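Local coordinates for mannosylglycerate hydrolase MGH1-like glycoside hydrolase domain-containing protein (Thermus thermophilus HB8, PDB 4WVC), which probably hydrolyses mannosylglycerate to mannose and glycerate, and glucosylglycerate to glucose and glycerate, as a family 63 glycoside hydrolase, at residues Gln31-Ser36 against Gly67-Ile72; Arg17-Val22 against Ala51-Leu56; Pro148-Leu153 against Ile266-Val271; Trp170-Ser175 against Ser286-Ala291. All blocks are in the same frame, centred on the assembly; numbering follows the deposited sequence.

Overall arrangement
The loop 17-22, after the first helix, reaches forward to helix 48-62 in contact 2. Before that loop closes, 31-36 has begun contact 1, which ends at 67-72, so the two cross; they touch where Ser36 OG meets Glu54 OE2. Contact 1 borders the glycerate pocket, and contact 2 fastens the N-terminal loop to helix 48-62. Further along, contact 3 runs from 148-153 to helix 262-275, and contact 4 from 170-175 to the strand 283-288. Their segments also alternate, with nearest atoms about 5 Å apart, and both touch the second subunit. Contacts 2 and 4 lie on opposite sides of the chain's centre, their own centres about 35 Å apart.

Contact 1 of 4, residues Gln31-Ser36 against Gly67-Ile72; sequences QWLWDS and GMLPHI. With DGY ((2R)-2,3-dihydroxypropanoic acid), chain E.
Trp32 lies alongside Ile72, and its indole can be followed outward atom by atom. CB starts 3.8 Å from His71 O, and the same carbonyl lies beside CD1. NE1 points at the bound glycerate (DGY) and donates to its O4 at 3.0 Å in a nearly straight bond (166°). Along the ring, CE2 meets Ile72 CG1 and CZ2 meets Ile72 CD1, both at 3.4 Å. The methylene CG1 thus makes a CH-pi contact over one face of the five-membered ring, and it also covers the centre of one face of the His71 imidazole. That imidazole brings its edge to the ligand, His71 CD2 being 3.1 Å from DGY O4, while ND1 is hydrogen-bonded to Ser99 OG. Trp32 and Ile72 form a non-hydrogen-bonded antiparallel pair, and Trp32 is also the N-cap of helix 33-43. One residue on, Leu33 N donates to His71 O at 2.9 Å. A chi1 of -173° swings Leu33 CG away from its own N, and CD1 settles 3.4 Å from Leu69 O and against Leu69 CG. Trp32 thus binds the ligand directly; Leu33, Trp34 and Asp35 probably bind substrate. The glycerate hydroxyl O4 therefore sits at the edges of two rings, one of which supplies a directed N-H; Ile72 packs against both and, with Tyr28, Tyr81 and Ser99, probably helps keep them turned that way.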
loop_
_atom_site.group_PDB
_atom_site.type_symbol
_atom_site.label_atom_id
_atom_site.label_comp_id
_atom_site.label_asym_id
_atom_site.label_seq_id
_atom_site.Cartn_x
_atom_site.Cartn_y
_atom_site.Cartn_z
ATOM N N GLN A 31 35.119 4.850 -14.637
ATOM C CA GLN A 31 33.964 4.073 -14.156
ATOM C C GLN A 31 32.839 4.981 -13.665
ATOM O O GLN A 31 33.065 5.810 -12.799
ATOM C CB GLN A 31 34.360 3.129 -13.016
ATOM C CG GLN A 31 33.254 2.161 -12.659
ATOM C CD GLN A 31 33.705 1.124 -11.676
ATOM O OE1 GLN A 31 34.649 1.340 -10.937
ATOM N NE2 GLN A 31 33.042 -0.027 -11.674
ATOM N N TRP A 32 31.641 4.809 -14.220
ATOM C CA TRP A 32 30.432 5.490 -13.736
ATOM C C TRP A 32 29.574 4.550 -12.878
ATOM O O TRP A 32 29.532 3.319 -13.099
ATOM C CB TRP A 32 29.617 6.067 -14.893
ATOM C CG TRP A 32 29.872 7.506 -15.197
ATOM C CD1 TRP A 32 29.066 8.566 -14.875
ATOM C CD2 TRP A 32 30.979 8.048 -15.901
ATOM N NE1 TRP A 32 29.620 9.736 -15.324
ATOM C CE2 TRP A 32 30.794 9.445 -15.960
ATOM C CE3 TRP A 32 32.134 7.491 -16.485
ATOM C CZ2 TRP A 32 31.714 10.293 -16.575
ATOM C CZ3 TRP A 32 33.034 8.335 -17.099
ATOM C CH2 TRP A 32 32.823 9.714 -17.138
ATOM N N LEU A 33 28.902 5.139 -11.895
ATOM C CA LEU A 33 28.128 4.393 -10.911
ATOM C C LEU A 33 26.930 3.630 -11.514
ATOM O O LEU A 33 26.929 2.390 -11.493
ATOM C CB LEU A 33 27.647 5.328 -9.780
ATOM C CG LEU A 33 26.940 4.716 -8.556
ATOM C CD1 LEU A 33 27.038 5.693 -7.390
ATOM C CD2 LEU A 33 25.477 4.395 -8.823
ATOM N N TRP A 34 25.902 4.325 -12.013
ATOM C CA TRP A 34 24.708 3.581 -12.492
ATOM C C TRP A 34 24.960 2.948 -13.829
ATOM O O TRP A 34 24.323 1.978 -14.148
ATOM C CB TRP A 34 23.405 4.380 -12.482
ATOM C CG TRP A 34 23.171 5.420 -13.549
ATOM C CD1 TRP A 34 24.106 6.149 -14.223
ATOM C CD2 TRP A 34 21.892 5.895 -13.995
ATOM N NE1 TRP A 34 23.489 7.030 -15.078
ATOM C CE2 TRP A 34 22.128 6.885 -14.962
ATOM C CE3 TRP A 34 20.573 5.560 -13.687
ATOM C CZ2 TRP A 34 21.094 7.550 -15.590
ATOM C CZ3 TRP A 34 19.550 6.216 -14.327
ATOM C CH2 TRP A 34 19.803 7.193 -15.257
ATOM N N ASP A 35 25.936 3.471 -14.579
ATOM C CA ASP A 35 26.417 2.791 -15.789
ATOM C C ASP A 35 26.896 1.409 -15.435
ATOM O O ASP A 35 26.462 0.443 -16.048
ATOM C CB ASP A 35 27.531 3.572 -16.521
ATOM C CG ASP A 35 27.032 4.866 -17.167
ATOM O OD1 ASP A 35 26.621 5.770 -16.399
ATOM O OD2 ASP A 35 27.058 4.985 -18.434
ATOM N N SER A 36 27.765 1.296 -14.433
ATOM C CA SER A 36 28.339 -0.019 -14.079
ATOM C C SER A 36 27.335 -1.038 -13.571
ATOM O O SER A 36 27.552 -2.250 -13.739
ATOM C CB SER A 36 29.494 0.119 -13.081
ATOM O OG SER A 36 30.693 0.545 -13.733
ATOM N N GLY A 67 30.675 5.630 3.468
ATOM C CA GLY A 67 29.731 4.792 2.726
ATOM C C GLY A 67 29.274 5.385 1.408
ATOM O O GLY A 67 28.660 4.688 0.614
ATOM N N MET A 68 29.596 6.644 1.155
ATOM C CA MET A 68 29.224 7.294 -0.101
ATOM C C MET A 68 29.818 6.578 -1.315
ATOM O O MET A 68 31.014 6.246 -1.337
ATOM C CB MET A 68 29.672 8.761 -0.145
ATOM C CG MET A 68 29.047 9.520 -1.315
ATOM S SD MET A 68 29.827 11.109 -1.783
ATOM C CE MET A 68 31.240 10.424 -2.681
ATOM N N LEU A 69 28.981 6.351 -2.318
ATOM C CA LEU A 69 29.416 5.811 -3.591
ATOM C C LEU A 69 29.326 6.976 -4.569
ATOM O O LEU A 69 28.231 7.493 -4.805
ATOM C CB LEU A 69 28.538 4.622 -4.013
ATOM C CG LEU A 69 29.081 3.581 -5.000
ATOM C CD1 LEU A 69 30.363 2.893 -4.526
ATOM C CD2 LEU A 69 28.012 2.536 -5.255
ATOM N N PRO A 70 30.476 7.397 -5.135
ATOM C CA PRO A 70 30.546 8.541 -6.026
ATOM C C PRO A 70 30.165 8.163 -7.440
ATOM O O PRO A 70 30.195 6.990 -7.781
ATOM C CB PRO A 70 32.045 8.909 -5.991
ATOM C CG PRO A 70 32.721 7.582 -5.895
ATOM C CD PRO A 70 31.794 6.723 -5.038
ATOM N N HIS A 71 29.874 9.154 -8.271
ATOM C CA HIS A 71 29.350 8.874 -9.605
ATOM C C HIS A 71 30.417 8.476 -10.613
ATOM O O HIS A 71 30.112 7.797 -11.588
ATOM C CB HIS A 71 28.411 9.997 -10.089
ATOM C CG HIS A 71 29.068 11.083 -10.861
ATOM N ND1 HIS A 71 30.152 11.790 -10.387
ATOM C CD2 HIS A 71 28.753 11.632 -12.058
ATOM C CE1 HIS A 71 30.488 12.712 -11.272
ATOM N NE2 HIS A 71 29.645 12.649 -12.287
ATOM N N ILE A 72 31.650 8.910 -10.386
ATOM C CA ILE A 72 32.774 8.518 -11.227
ATOM C C ILE A 72 33.930 8.079 -10.354
ATOM O O ILE A 72 34.304 8.786 -9.401
ATOM C CB ILE A 72 33.307 9.690 -12.102
ATOM C CG1 ILE A 72 32.218 10.269 -13.002
ATOM C CG2 ILE A 72 34.480 9.224 -12.947
ATOM C CD1 ILE A 72 32.525 11.652 -13.552
HETATM C C1 DGY E . 28.869 13.705 -18.378
HETATM O O1 DGY E . 28.105 14.027 -19.339
HETATM O O2 DGY E . 30.002 14.198 -18.170
HETATM C C2 DGY E . 28.410 12.662 -17.408
HETATM O O3 DGY E . 27.002 12.444 -17.585
HETATM C C3 DGY E . 28.712 13.118 -15.982
HETATM O O4 DGY E . 28.017 12.294 -15.034
#

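Contact 2 of 4, residues Arg17-Val22 against Ala51-Leu56; sequences RGAFTV and AWQELL
Glu54 lays its carboxylate across Thr21, the two side chains crossing at about a right angle. Thr21 N donates to Glu54 OE2 at 2.9 Å, meeting the oxygen on its syn side and 16° out of the carboxylate plane. The other oxygen, Glu54 OE1, comes 2.8 Å from Thr21 OG1. A bend at chi2 (83°) turns the carboxylate back toward the loop from a helix position whose CB points neither at the loop nor away from it. Here the loop after helix 4-15 is fastened to helix 48-62, probably part of the (alpha/alpha)6 barrel expected for this family. The buried acid is well compensated, which would favour its charged form: Arg50 makes a salt bridge to OE1, and Ser36 bonds to OE2. Arg50 and Trp43 NE1 both bond to Thr21 OG1. One residue earlier in the helix, Gln53 touches Ala19, with NE2 3.5 Å from Ala19 CB and CG 3.6 Å from Ala19 O. Glu54 CA offers a C-H to Ala19 O, also at 3.6 Å.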
loop_
_atom_site.group_PDB
_atom_site.type_symbol
_atom_site.label_atom_id
_atom_site.label_comp_id
_atom_site.label_asym_id
_atom_site.label_seq_id
_atom_site.Cartn_x
_atom_site.Cartn_y
_atom_site.Cartn_z
ATOM N N ARG A 17 38.001 -2.539 -19.165
ATOM C CA ARG A 17 39.368 -2.191 -18.766
ATOM C C ARG A 17 39.904 -3.189 -17.767
ATOM O O ARG A 17 40.781 -2.845 -17.003
ATOM C CB ARG A 17 39.426 -0.781 -18.172
ATOM C CG ARG A 17 38.990 0.316 -19.122
ATOM C CD ARG A 17 39.997 0.549 -20.246
ATOM N NE ARG A 17 39.445 1.457 -21.262
ATOM C CZ ARG A 17 38.790 1.078 -22.367
ATOM N NH1 ARG A 17 38.604 -0.214 -22.658
ATOM N NH2 ARG A 17 38.326 2.006 -23.198
ATOM N N GLY A 18 39.375 -4.419 -17.780
ATOM C CA GLY A 18 39.770 -5.471 -16.851
ATOM C C GLY A 18 38.763 -5.651 -15.739
ATOM O O GLY A 18 38.010 -6.615 -15.744
ATOM N N ALA A 19 38.760 -4.722 -14.785
ATOM C CA ALA A 19 37.879 -4.796 -13.617
ATOM C C ALA A 19 36.567 -4.058 -13.818
ATOM O O ALA A 19 35.566 -4.440 -13.222
ATOM C CB ALA A 19 38.577 -4.253 -12.378
ATOM N N PHE A 20 36.596 -2.976 -14.599
ATOM C CA PHE A 20 35.395 -2.169 -14.868
ATOM C C PHE A 20 35.233 -1.959 -16.371
ATOM O O PHE A 20 36.134 -2.259 -17.155
ATOM C CB PHE A 20 35.437 -0.810 -14.135
ATOM C CG PHE A 20 36.424 0.154 -14.711
ATOM C CD1 PHE A 20 37.786 0.039 -14.433
ATOM C CD2 PHE A 20 35.997 1.169 -15.544
ATOM C CE1 PHE A 20 38.709 0.938 -14.978
ATOM C CE2 PHE A 20 36.906 2.062 -16.091
ATOM C CZ PHE A 20 38.263 1.946 -15.812
ATOM N N THR A 21 34.075 -1.442 -16.752
ATOM C CA THR A 21 33.733 -1.226 -18.153
ATOM C C THR A 21 33.445 0.259 -18.299
ATOM O O THR A 21 32.666 0.807 -17.517
ATOM C CB THR A 21 32.476 -2.027 -18.555
ATOM O OG1 THR A 21 32.643 -3.412 -18.207
ATOM C CG2 THR A 21 32.209 -1.914 -20.046
ATOM N N VAL A 22 34.076 0.925 -19.268
ATOM C CA VAL A 22 33.775 2.346 -19.467
ATOM C C VAL A 22 32.436 2.473 -20.190
ATOM O O VAL A 22 32.091 1.604 -21.005
ATOM C CB VAL A 22 34.878 3.108 -20.227
ATOM C CG1 VAL A 22 36.208 2.968 -19.498
ATOM C CG2 VAL A 22 34.977 2.662 -21.684
ATOM N N ALA A 51 30.788 -10.217 -14.246
ATOM C CA ALA A 51 29.606 -9.438 -13.899
ATOM C C ALA A 51 29.711 -8.914 -12.458
ATOM O O ALA A 51 29.545 -7.722 -12.193
ATOM C CB ALA A 51 28.336 -10.271 -14.073
ATOM N N TRP A 52 29.960 -9.833 -11.533
ATOM C CA TRP A 52 30.211 -9.476 -10.143
ATOM C C TRP A 52 31.364 -8.507 -9.999
ATOM O O TRP A 52 31.265 -7.490 -9.283
ATOM C CB TRP A 52 30.549 -10.726 -9.356
ATOM C CG TRP A 52 29.392 -11.530 -8.954
ATOM C CD1 TRP A 52 29.090 -12.790 -9.365
ATOM C CD2 TRP A 52 28.387 -11.159 -8.015
ATOM N NE1 TRP A 52 27.955 -13.235 -8.737
ATOM C CE2 TRP A 52 27.504 -12.256 -7.896
ATOM C CE3 TRP A 52 28.144 -10.012 -7.253
ATOM C CZ2 TRP A 52 26.394 -12.234 -7.062
ATOM C CZ3 TRP A 52 27.036 -9.999 -6.400
ATOM C CH2 TRP A 52 26.173 -11.100 -6.328
ATOM N N GLN A 53 32.453 -8.824 -10.683
ATOM C CA GLN A 53 33.669 -8.018 -10.623
ATOM C C GLN A 53 33.397 -6.561 -10.908
ATOM O O GLN A 53 33.948 -5.707 -10.228
ATOM C CB GLN A 53 34.722 -8.533 -11.586
ATOM C CG GLN A 53 35.982 -7.678 -11.620
ATOM C CD GLN A 53 36.718 -7.645 -10.290
ATOM O OE1 GLN A 53 36.786 -8.655 -9.573
ATOM N NE2 GLN A 53 37.269 -6.486 -9.949
ATOM N N GLU A 54 32.533 -6.275 -11.888
ATOM C CA GLU A 54 32.159 -4.889 -12.181
ATOM C C GLU A 54 31.750 -4.142 -10.908
ATOM O O GLU A 54 32.115 -2.969 -10.712
ATOM C CB GLU A 54 31.006 -4.821 -13.177
ATOM C CG GLU A 54 30.711 -3.411 -13.657
ATOM C CD GLU A 54 31.620 -2.975 -14.800
ATOM O OE1 GLU A 54 32.171 -3.860 -15.481
ATOM O OE2 GLU A 54 31.754 -1.737 -15.029
ATOM N N LEU A 55 30.979 -4.818 -10.056
ATOM C CA LEU A 55 30.417 -4.191 -8.838
ATOM C C LEU A 55 31.450 -4.129 -7.712
ATOM O O LEU A 55 31.604 -3.090 -7.060
ATOM C CB LEU A 55 29.162 -4.931 -8.393
ATOM C CG LEU A 55 28.074 -5.011 -9.479
ATOM C CD1 LEU A 55 26.831 -5.680 -8.947
ATOM C CD2 LEU A 55 27.706 -3.644 -10.032
ATOM N N LEU A 56 32.183 -5.221 -7.513
ATOM C CA LEU A 56 33.297 -5.227 -6.567
ATOM C C LEU A 56 34.263 -4.066 -6.809
ATOM O O LEU A 56 34.627 -3.355 -5.880
ATOM C CB LEU A 56 34.077 -6.525 -6.670
ATOM C CG LEU A 56 33.346 -7.824 -6.351
ATOM C CD1 LEU A 56 34.315 -8.982 -6.567
ATOM C CD2 LEU A 56 32.807 -7.832 -4.921
#

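Contact 3 of 4, residues Pro148-Leu153 against Ile266-Val271; sequences PYRTGL and IVRGEV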
loop_
_atom_site.group_PDB
_atom_site.type_symbol
_atom_site.label_atom_id
_atom_site.label_comp_id
_atom_site.label_asym_id
_atom_site.label_seq_id
_atom_site.Cartn_x
_atom_site.Cartn_y
_atom_site.Cartn_z
ATOM N N PRO A 148 18.050 14.943 6.111
ATOM C CA PRO A 148 18.214 15.257 7.539
ATOM C C PRO A 148 16.890 15.399 8.310
ATOM O O PRO A 148 16.890 15.172 9.518
ATOM C CB PRO A 148 18.991 16.575 7.520
ATOM C CG PRO A 148 18.631 17.203 6.229
ATOM C CD PRO A 148 18.423 16.073 5.250
ATOM N N TYR A 149 15.788 15.766 7.637
ATOM C CA TYR A 149 14.472 15.868 8.309
ATOM C C TYR A 149 13.745 14.523 8.373
ATOM O O TYR A 149 12.622 14.457 8.861
ATOM C CB TYR A 149 13.567 16.908 7.626
ATOM C CG TYR A 149 14.101 18.326 7.679
ATOM C CD1 TYR A 149 14.029 19.062 8.839
ATOM C CD2 TYR A 149 14.683 18.921 6.562
ATOM C CE1 TYR A 149 14.537 20.360 8.910
ATOM C CE2 TYR A 149 15.207 20.205 6.612
ATOM C CZ TYR A 149 15.128 20.933 7.787
ATOM O OH TYR A 149 15.630 22.225 7.856
ATOM N N ARG A 150 14.380 13.458 7.878
ATOM C CA ARG A 150 13.830 12.120 7.938
ATOM C C ARG A 150 12.443 12.063 7.273
ATOM O O ARG A 150 11.495 11.521 7.841
ATOM C CB ARG A 150 13.822 11.604 9.383
ATOM C CG ARG A 150 15.197 11.719 10.057
ATOM C CD ARG A 150 15.269 11.228 11.514
ATOM N NE ARG A 150 14.030 10.595 12.012
ATOM C CZ ARG A 150 13.787 9.272 12.078
ATOM N NH1 ARG A 150 14.692 8.374 11.681
ATOM N NH2 ARG A 150 12.620 8.833 12.541
ATOM N N THR A 151 12.383 12.597 6.043
ATOM C CA THR A 151 11.185 12.609 5.188
ATOM C C THR A 151 10.904 11.277 4.472
ATOM O O THR A 151 9.767 11.000 4.069
ATOM C CB THR A 151 11.300 13.684 4.089
ATOM O OG1 THR A 151 12.419 13.422 3.221
ATOM C CG2 THR A 151 11.460 15.075 4.717
ATOM N N GLY A 152 11.956 10.492 4.266
ATOM C CA GLY A 152 11.889 9.324 3.414
ATOM C C GLY A 152 12.341 9.603 1.997
ATOM O O GLY A 152 12.531 8.674 1.233
ATOM N N LEU A 153 12.445 10.879 1.627
ATOM C CA LEU A 153 12.938 11.290 0.304
ATOM C C LEU A 153 14.345 11.844 0.453
ATOM O O LEU A 153 14.658 12.468 1.467
ATOM C CB LEU A 153 12.024 12.365 -0.284
ATOM C CG LEU A 153 10.633 11.877 -0.639
ATOM C CD1 LEU A 153 9.647 13.025 -0.708
ATOM C CD2 LEU A 153 10.687 11.095 -1.946
ATOM N N ILE A 266 11.803 1.712 3.531
ATOM C CA ILE A 266 10.799 1.310 2.569
ATOM C C ILE A 266 9.426 1.952 2.843
ATOM O O ILE A 266 8.793 2.490 1.941
ATOM C CB ILE A 266 10.667 -0.233 2.547
ATOM C CG1 ILE A 266 11.928 -0.840 1.933
ATOM C CG2 ILE A 266 9.419 -0.645 1.771
ATOM C CD1 ILE A 266 11.988 -2.346 1.965
ATOM N N VAL A 267 8.997 1.888 4.099
ATOM C CA VAL A 267 7.699 2.389 4.529
ATOM C C VAL A 267 7.614 3.907 4.413
ATOM O O VAL A 267 6.690 4.432 3.832
ATOM C CB VAL A 267 7.367 1.886 5.974
ATOM C CG1 VAL A 267 6.163 2.605 6.549
ATOM C CG2 VAL A 267 7.136 0.375 5.963
ATOM N N ARG A 268 8.611 4.600 4.934
ATOM C CA ARG A 268 8.714 6.040 4.813
ATOM C C ARG A 268 8.944 6.474 3.347
ATOM O O ARG A 268 8.387 7.485 2.895
ATOM C CB ARG A 268 9.829 6.521 5.732
ATOM C CG ARG A 268 9.840 7.993 6.017
ATOM C CD ARG A 268 10.929 8.302 7.020
ATOM N NE ARG A 268 10.650 7.607 8.277
ATOM C CZ ARG A 268 11.554 7.106 9.110
ATOM N NH1 ARG A 268 12.859 7.186 8.856
ATOM N NH2 ARG A 268 11.145 6.504 10.229
ATOM N N GLY A 269 9.708 5.691 2.586
ATOM C CA GLY A 269 9.955 6.004 1.182
ATOM C C GLY A 269 8.710 5.909 0.323
ATOM O O GLY A 269 8.537 6.664 -0.654
ATOM N N GLU A 270 7.817 5.003 0.700
ATOM C CA GLU A 270 6.605 4.796 -0.057
ATOM C C GLU A 270 5.626 5.959 0.130
ATOM O O GLU A 270 5.021 6.403 -0.822
ATOM C CB GLU A 270 5.971 3.475 0.320
ATOM C CG GLU A 270 4.792 3.116 -0.539
ATOM C CD GLU A 270 4.211 1.769 -0.192
ATOM O OE1 GLU A 270 4.359 1.300 0.954
ATOM O OE2 GLU A 270 3.577 1.177 -1.063
ATOM N N VAL A 271 5.520 6.469 1.347
ATOM C CA VAL A 271 4.745 7.657 1.604
ATOM C C VAL A 271 5.335 8.794 0.774
ATOM O O VAL A 271 4.602 9.554 0.113
ATOM C CB VAL A 271 4.769 8.062 3.104
ATOM C CG1 VAL A 271 4.163 9.442 3.288
ATOM C CG2 VAL A 271 4.081 7.021 3.977
#
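Two guanidinium groups meet here, those of Arg150 and Arg268. Arg268 NH1 lies over one face of the Arg150 group, 3.6 Å from Arg150 NH1, and the planes are turned 64° from each other, so this is no parallel stack. A second pair, Arg150 NH2 and Arg268 NH2, is also 3.6 Å apart. The like charges should cost something; Glu264 offers Arg268 NH2 a long, weak ion pair in return, and Glu263 of the second subunit packs on Arg268. The aliphatic part of Arg268 does the firmer touching. Straight through chi1 and chi2, then bent at chi3 (-62°), it passes along the loop: CG is 3.6 Å from Gly152 CA, and CD is 3.4 Å from Arg150 O. The loop following helix 121-146 thereby comes against helix 262-275. Gly152 CA and Gly269 CA come within 4.4 Å, and having no CB keeps Gly152 clear of Arg268 O. An ST turn shapes the loop at this point. Thr151 OG1 accepts from Leu153 N at 3.0 Å (153°), and the carboxylate of Asp147 binds both Thr151 OG1 and Gly152 N. All this lies at the trimer interface, close to where the three subunits meet: Thr151 O accepts from Tyr249 OH of the second subunit, while Val267 packs on Val267 of the second and of the third subunits.

Contact 4 of 4, residues Trp170-Ser175 against Ser286-Ala291; sequences WDKPLS and SWDLVA
Trp170 turns the rim of its six-membered ring to Ser286 in van der Waals contact, CZ3 lying 3.8 Å from Ser286 CB and CH2 3.7 Å from Ser286 OG, at the ring edge. Both polar groups are engaged elsewhere: Trp170 NE1 with Met164 O, Ser286 OG with Val235 N. Pro173 adds its ring, CG resting 3.8 Å from Asp288 OD2, and Lys172 NZ comes 3.8 Å from Ala291 CB. In the fold, this sets the short helix 171-175 against strand 283-288, which pairs with 232-233, 277-278 and 293-294, and Trp170 lies about 6 Å, side chain to side chain, from the probable proton donor Asp165. Electrostatics are looser. Lys172 NZ stays 4.1 Å from Asp288 OD2, too far for a salt bridge, and has a long, weak ion pair with Glu293; Arg176 is the residue that pairs with OD2. Within 286-291, Asp288 OD1 accepts from Ala291 N at 3.2 Å and 174°, an Asx motif that curls the chain as it leaves the strand. Ala291 N reaches the oxygen from well above the carboxylate plane; Val290 N adds a weak bond, and Val290 O accepts from Arg125 of the second subunit.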
loop_
_atom_site.group_PDB
_atom_site.type_symbol
_atom_site.label_atom_id
_atom_site.label_comp_id
_atom_site.label_asym_id
_atom_site.label_seq_id
_atom_site.Cartn_x
_atom_site.Cartn_y
_atom_site.Cartn_z
ATOM N N TRP A 170 15.340 20.374 -14.482
ATOM C CA TRP A 170 16.380 21.114 -13.776
ATOM C C TRP A 170 16.583 22.555 -14.236
ATOM O O TRP A 170 17.278 23.310 -13.539
ATOM C CB TRP A 170 17.731 20.391 -13.831
ATOM C CG TRP A 170 17.693 18.872 -13.694
ATOM C CD1 TRP A 170 18.523 18.001 -14.314
ATOM C CD2 TRP A 170 16.777 18.067 -12.914
ATOM N NE1 TRP A 170 18.209 16.714 -13.971
ATOM C CE2 TRP A 170 17.149 16.723 -13.109
ATOM C CE3 TRP A 170 15.692 18.350 -12.069
ATOM C CZ2 TRP A 170 16.476 15.665 -12.503
ATOM C CZ3 TRP A 170 15.014 17.281 -11.467
ATOM C CH2 TRP A 170 15.411 15.968 -11.687
ATOM N N ASP A 171 15.999 22.970 -15.360
ATOM C CA ASP A 171 16.279 24.332 -15.889
ATOM C C ASP A 171 16.063 25.437 -14.849
ATOM O O ASP A 171 16.969 26.242 -14.607
ATOM C CB ASP A 171 15.395 24.685 -17.086
ATOM C CG ASP A 171 15.741 23.924 -18.327
ATOM O OD1 ASP A 171 16.754 23.188 -18.382
ATOM O OD2 ASP A 171 14.935 24.060 -19.260
ATOM N N LYS A 172 14.870 25.501 -14.260
ATOM C CA LYS A 172 14.583 26.585 -13.308
ATOM C C LYS A 172 15.415 26.440 -12.026
ATOM O O LYS A 172 15.981 27.419 -11.558
ATOM C CB LYS A 172 13.097 26.718 -12.997
ATOM C CG LYS A 172 12.728 28.040 -12.310
ATOM C CD LYS A 172 11.222 28.222 -12.040
ATOM C CE LYS A 172 10.698 27.282 -10.934
ATOM N NZ LYS A 172 10.635 27.916 -9.583
ATOM N N PRO A 173 15.495 25.224 -11.455
ATOM C CA PRO A 173 16.472 25.065 -10.362
ATOM C C PRO A 173 17.903 25.572 -10.714
ATOM O O PRO A 173 18.534 26.258 -9.900
ATOM C CB PRO A 173 16.469 23.552 -10.115
ATOM C CG PRO A 173 15.092 23.109 -10.500
ATOM C CD PRO A 173 14.594 24.061 -11.569
ATOM N N LEU A 174 18.396 25.240 -11.911
ATOM C CA LEU A 174 19.736 25.647 -12.333
ATOM C C LEU A 174 19.866 27.148 -12.542
ATOM O O LEU A 174 20.927 27.723 -12.264
ATOM C CB LEU A 174 20.161 24.929 -13.603
ATOM C CG LEU A 174 20.664 23.511 -13.391
ATOM C CD1 LEU A 174 21.168 22.950 -14.715
ATOM C CD2 LEU A 174 21.778 23.501 -12.365
ATOM N N SER A 175 18.792 27.786 -12.997
ATOM C CA SER A 175 18.776 29.241 -13.171
ATOM C C SER A 175 19.281 30.002 -11.955
ATOM O O SER A 175 19.815 31.092 -12.106
ATOM C CB SER A 175 17.383 29.733 -13.566
ATOM O OG SER A 175 16.432 29.476 -12.554
ATOM N N SER A 286 9.372 15.804 -10.045
ATOM C CA SER A 286 10.444 16.099 -9.116
ATOM C C SER A 286 10.088 17.411 -8.422
ATOM O O SER A 286 9.338 18.224 -8.967
ATOM C CB SER A 286 11.802 16.181 -9.835
ATOM O OG SER A 286 12.142 14.939 -10.405
ATOM N N TRP A 287 10.650 17.616 -7.243
ATOM C CA TRP A 287 10.353 18.795 -6.442
ATOM C C TRP A 287 11.585 19.683 -6.219
ATOM O O TRP A 287 12.688 19.202 -5.939
ATOM C CB TRP A 287 9.797 18.351 -5.095
ATOM C CG TRP A 287 8.376 17.920 -5.097
ATOM C CD1 TRP A 287 7.535 17.821 -6.162
ATOM C CD2 TRP A 287 7.627 17.513 -3.958
ATOM N NE1 TRP A 287 6.306 17.384 -5.751
ATOM C CE2 TRP A 287 6.340 17.174 -4.401
ATOM C CE3 TRP A 287 7.933 17.384 -2.613
ATOM C CZ2 TRP A 287 5.363 16.732 -3.546
ATOM C CZ3 TRP A 287 6.965 16.954 -1.766
ATOM C CH2 TRP A 287 5.699 16.634 -2.223
ATOM N N ASP A 288 11.390 20.978 -6.369
ATOM C CA ASP A 288 12.440 21.998 -6.153
ATOM C C ASP A 288 12.284 22.500 -4.705
ATOM O O ASP A 288 11.317 23.187 -4.406
ATOM C CB ASP A 288 12.184 23.131 -7.156
ATOM C CG ASP A 288 13.193 24.280 -7.073
ATOM O OD1 ASP A 288 14.019 24.357 -6.148
ATOM O OD2 ASP A 288 13.123 25.153 -7.966
ATOM N N LEU A 289 13.197 22.133 -3.808
ATOM C CA LEU A 289 13.063 22.503 -2.394
ATOM C C LEU A 289 13.589 23.910 -2.099
ATOM O O LEU A 289 13.303 24.462 -1.038
ATOM C CB LEU A 289 13.742 21.489 -1.486
ATOM C CG LEU A 289 13.219 20.050 -1.551
ATOM C CD1 LEU A 289 13.828 19.225 -0.427
ATOM C CD2 LEU A 289 11.706 20.004 -1.471
ATOM N N VAL A 290 14.366 24.476 -3.023
ATOM C CA VAL A 290 14.843 25.853 -2.884
ATOM C C VAL A 290 13.630 26.781 -3.090
ATOM O O VAL A 290 13.372 27.655 -2.272
ATOM C CB VAL A 290 16.012 26.164 -3.852
ATOM C CG1 VAL A 290 16.460 27.622 -3.723
ATOM C CG2 VAL A 290 17.207 25.249 -3.588
ATOM N N ALA A 291 12.881 26.564 -4.171
ATOM C CA ALA A 291 11.622 27.278 -4.421
ATOM C C ALA A 291 10.458 26.787 -3.556
ATOM O O ALA A 291 9.469 27.510 -3.369
ATOM C CB ALA A 291 11.235 27.154 -5.896
#